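Local coordinates for RagA protein (Porphyromonas gingivalis, PDB 6SLN) that probably imports peptides or other nutrients across the outer membrane as a TonB-dependent receptor with a transmembrane beta-barrel, at residues W854-D862 / L929-V937. Sequence-based numbering, arbitrary orientation.
Sequences WKGLSLDAD and LKNLKLTYV
L929 comes in over A861, its CD1 4.0 Å from A861 CB. Next, K930 and N931 both turn their backbone N-H toward D862 O, a classic beta bulge; N931 N points more directly at the oxygen (155°), while the bond from K930 N is bent (129°) and weak. K930 itself bends away toward Q123 and N960. N931 lies alongside D862, both side chains pointing the same way, with amide and carboxylate planes 70° apart. A weak 3.5 Å bond joins N931 ND2 to D862 OD1, and D862 OD2 is hydrogen-bonded to S849 OG. L932, its CG anti to the backbone N, brings CD1 within 3.6 Å of A861 CB. From here the pairing is regular antiparallel barrel wall of the TonB-dependent receptor fold, S858, D860, D862, N931, K933 and T935 on one face, L857, L859, A861, L932, L934 and Y936 on the other. K933 pairs through its backbone with D860, whose OD2 bonds Y754, and sends its chain off to Y955 in a cation-pi contact. L934 sets CD1 4.1 Å from L857 CG. T935 exchanges two backbone bonds with S858. Y936 lays its ring edge against G856, and V937 N bonds G856 O at 2.9 Å.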
loop_
_atom_site.group_PDB
_atom_site.type_symbol
_atom_site.label_atom_id
_atom_site.label_comp_id
_atom_site.label_asym_id
_atom_site.label_seq_id
_atom_site.Cartn_x
_atom_site.Cartn_y
_atom_site.Cartn_z
ATOM N N TRP A 854 -9.323 39.561 -41.135
ATOM C CA TRP A 854 -8.981 40.176 -42.407
ATOM C C TRP A 854 -9.037 39.148 -43.520
ATOM O O TRP A 854 -10.009 38.396 -43.623
ATOM C CB TRP A 854 -7.602 40.808 -42.358
ATOM C CG TRP A 854 -7.602 42.014 -43.175
ATOM C CD1 TRP A 854 -8.649 42.860 -43.363
ATOM C CD2 TRP A 854 -6.528 42.517 -43.965
ATOM N NE1 TRP A 854 -8.292 43.872 -44.212
ATOM C CE2 TRP A 854 -6.991 43.685 -44.595
ATOM C CE3 TRP A 854 -5.217 42.100 -44.195
ATOM C CZ2 TRP A 854 -6.188 44.441 -45.436
ATOM C CZ3 TRP A 854 -4.422 42.853 -45.032
ATOM C CH2 TRP A 854 -4.909 44.008 -45.642
ATOM N N LYS A 855 -8.008 39.095 -44.359
ATOM C CA LYS A 855 -7.858 37.976 -45.281
ATOM C C LYS A 855 -6.809 37.041 -44.680
ATOM O O LYS A 855 -5.631 37.065 -45.025
ATOM C CB LYS A 855 -7.497 38.455 -46.684
ATOM C CG LYS A 855 -8.023 37.526 -47.797
ATOM C CD LYS A 855 -8.290 38.255 -49.124
ATOM C CE LYS A 855 -8.553 37.268 -50.277
ATOM N NZ LYS A 855 -7.622 37.470 -51.448
ATOM N N GLY A 856 -7.261 36.214 -43.744
ATOM C CA GLY A 856 -6.391 35.293 -43.054
ATOM C C GLY A 856 -5.862 35.807 -41.739
ATOM O O GLY A 856 -5.364 35.010 -40.938
ATOM N N LEU A 857 -5.960 37.109 -41.487
ATOM C CA LEU A 857 -5.521 37.685 -40.225
ATOM C C LEU A 857 -6.725 37.863 -39.307
ATOM O O LEU A 857 -7.669 38.580 -39.649
ATOM C CB LEU A 857 -4.804 39.013 -40.455
ATOM C CG LEU A 857 -3.725 39.290 -39.407
ATOM C CD1 LEU A 857 -2.866 38.049 -39.204
ATOM C CD2 LEU A 857 -2.866 40.472 -39.814
ATOM N N SER A 858 -6.693 37.211 -38.149
ATOM C CA SER A 858 -7.771 37.287 -37.177
ATOM C C SER A 858 -7.255 37.769 -35.835
ATOM O O SER A 858 -6.135 37.447 -35.422
ATOM C CB SER A 858 -8.454 35.934 -36.967
ATOM O OG SER A 858 -9.123 35.531 -38.139
ATOM N N LEU A 859 -8.097 38.532 -35.149
ATOM C CA LEU A 859 -7.860 38.892 -33.761
ATOM C C LEU A 859 -9.146 38.633 -32.997
ATOM O O LEU A 859 -10.196 39.181 -33.350
ATOM C CB LEU A 859 -7.426 40.352 -33.624
ATOM C CG LEU A 859 -7.059 40.757 -32.201
ATOM C CD1 LEU A 859 -5.616 41.226 -32.111
ATOM C CD2 LEU A 859 -7.993 41.839 -31.782
ATOM N N ASP A 860 -9.069 37.791 -31.968
ATOM C CA ASP A 860 -10.226 37.432 -31.158
ATOM C C ASP A 860 -9.953 37.737 -29.695
ATOM O O ASP A 860 -8.923 37.327 -29.147
ATOM C CB ASP A 860 -10.598 35.960 -31.340
ATOM C CG ASP A 860 -11.441 35.738 -32.570
ATOM O OD1 ASP A 860 -12.677 35.605 -32.433
ATOM O OD2 ASP A 860 -10.870 35.738 -33.680
ATOM N N ALA A 861 -10.874 38.464 -29.075
ATOM C CA ALA A 861 -10.800 38.816 -27.667
ATOM C C ALA A 861 -12.006 38.216 -26.966
ATOM O O ALA A 861 -13.143 38.380 -27.423
ATOM C CB ALA A 861 -10.764 40.333 -27.468
ATOM N N ASP A 862 -11.759 37.505 -25.879
ATOM C CA ASP A 862 -12.815 36.944 -25.050
ATOM C C ASP A 862 -12.727 37.621 -23.686
ATOM O O ASP A 862 -11.730 37.468 -22.971
ATOM C CB ASP A 862 -12.680 35.424 -24.956
ATOM C CG ASP A 862 -13.123 34.721 -26.229
ATOM O OD1 ASP A 862 -12.328 34.667 -27.187
ATOM O OD2 ASP A 862 -14.266 34.223 -26.277
ATOM N N LEU A 929 -9.849 40.222 -19.376
ATOM C CA LEU A 929 -9.589 39.827 -20.753
ATOM C C LEU A 929 -9.081 38.401 -20.686
ATOM O O LEU A 929 -7.914 38.164 -20.384
ATOM C CB LEU A 929 -8.576 40.762 -21.403
ATOM C CG LEU A 929 -8.189 40.435 -22.840
ATOM C CD1 LEU A 929 -9.425 40.183 -23.686
ATOM C CD2 LEU A 929 -7.341 41.552 -23.439
ATOM N N LYS A 930 -9.973 37.434 -20.904
ATOM C CA LYS A 930 -9.603 36.035 -20.708
ATOM C C LYS A 930 -8.740 35.517 -21.845
ATOM O O LYS A 930 -7.778 34.783 -21.614
ATOM C CB LYS A 930 -10.850 35.173 -20.565
ATOM C CG LYS A 930 -11.497 35.281 -19.222
ATOM C CD LYS A 930 -11.691 33.914 -18.619
ATOM C CE LYS A 930 -10.465 33.463 -17.828
ATOM N NZ LYS A 930 -10.419 34.092 -16.483
ATOM N N ASN A 931 -9.043 35.914 -23.069
ATOM C CA ASN A 931 -8.356 35.366 -24.221
ATOM C C ASN A 931 -8.176 36.469 -25.247
ATOM O O ASN A 931 -9.126 37.191 -25.563
ATOM C CB ASN A 931 -9.158 34.193 -24.804
ATOM C CG ASN A 931 -8.512 33.586 -26.026
ATOM O OD1 ASN A 931 -7.661 32.711 -25.913
ATOM N ND2 ASN A 931 -8.929 34.034 -27.207
ATOM N N LEU A 932 -6.953 36.619 -25.735
ATOM C CA LEU A 932 -6.658 37.464 -26.881
ATOM C C LEU A 932 -5.779 36.648 -27.812
ATOM O O LEU A 932 -4.806 36.024 -27.367
ATOM C CB LEU A 932 -5.977 38.769 -26.457
ATOM C CG LEU A 932 -5.818 39.863 -27.517
ATOM C CD1 LEU A 932 -7.153 40.447 -27.957
ATOM C CD2 LEU A 932 -4.909 40.945 -26.970
ATOM N N LYS A 933 -6.143 36.598 -29.087
ATOM C CA LYS A 933 -5.419 35.739 -30.013
ATOM C C LYS A 933 -5.342 36.400 -31.377
ATOM O O LYS A 933 -6.369 36.726 -31.979
ATOM C CB LYS A 933 -6.069 34.355 -30.117
ATOM C CG LYS A 933 -5.393 33.422 -31.111
ATOM C CD LYS A 933 -6.229 32.181 -31.374
ATOM C CE LYS A 933 -5.809 31.024 -30.491
ATOM N NZ LYS A 933 -6.116 29.687 -31.097
ATOM N N LEU A 934 -4.121 36.613 -31.843
ATOM C CA LEU A 934 -3.858 36.969 -33.224
ATOM C C LEU A 934 -3.511 35.686 -33.967
ATOM O O LEU A 934 -2.568 34.982 -33.588
ATOM C CB LEU A 934 -2.719 37.980 -33.314
ATOM C CG LEU A 934 -2.396 38.374 -34.748
ATOM C CD1 LEU A 934 -3.493 39.284 -35.273
ATOM C CD2 LEU A 934 -1.047 39.045 -34.823
ATOM N N THR A 935 -4.275 35.375 -35.007
ATOM C CA THR A 935 -4.055 34.177 -35.798
ATOM C C THR A 935 -3.794 34.560 -37.247
ATOM O O THR A 935 -4.297 35.577 -37.738
ATOM C CB THR A 935 -5.254 33.237 -35.695
ATOM O OG1 THR A 935 -5.537 33.016 -34.310
ATOM C CG2 THR A 935 -4.965 31.895 -36.363
ATOM N N TYR A 936 -2.985 33.745 -37.926
ATOM C CA TYR A 936 -2.711 33.920 -39.348
ATOM C C TYR A 936 -2.864 32.583 -40.057
ATOM O O TYR A 936 -2.034 31.685 -39.877
ATOM C CB TYR A 936 -1.320 34.491 -39.586
ATOM C CG TYR A 936 -1.140 34.912 -41.014
ATOM C CD1 TYR A 936 -2.241 35.236 -41.792
ATOM C CD2 TYR A 936 0.112 34.967 -41.596
ATOM C CE1 TYR A 936 -2.104 35.612 -43.108
ATOM C CE2 TYR A 936 0.258 35.342 -42.913
ATOM C CZ TYR A 936 -0.856 35.666 -43.663
ATOM O OH TYR A 936 -0.738 36.049 -44.978
ATOM N N VAL A 937 -3.921 32.458 -40.858
ATOM C CA VAL A 937 -4.104 31.317 -41.752
ATOM C C VAL A 937 -3.230 31.567 -42.974
ATOM O O VAL A 937 -3.505 32.475 -43.761
ATOM C CB VAL A 937 -5.573 31.131 -42.147
ATOM C CG1 VAL A 937 -5.700 30.183 -43.333
ATOM C CG2 VAL A 937 -6.378 30.604 -40.971
#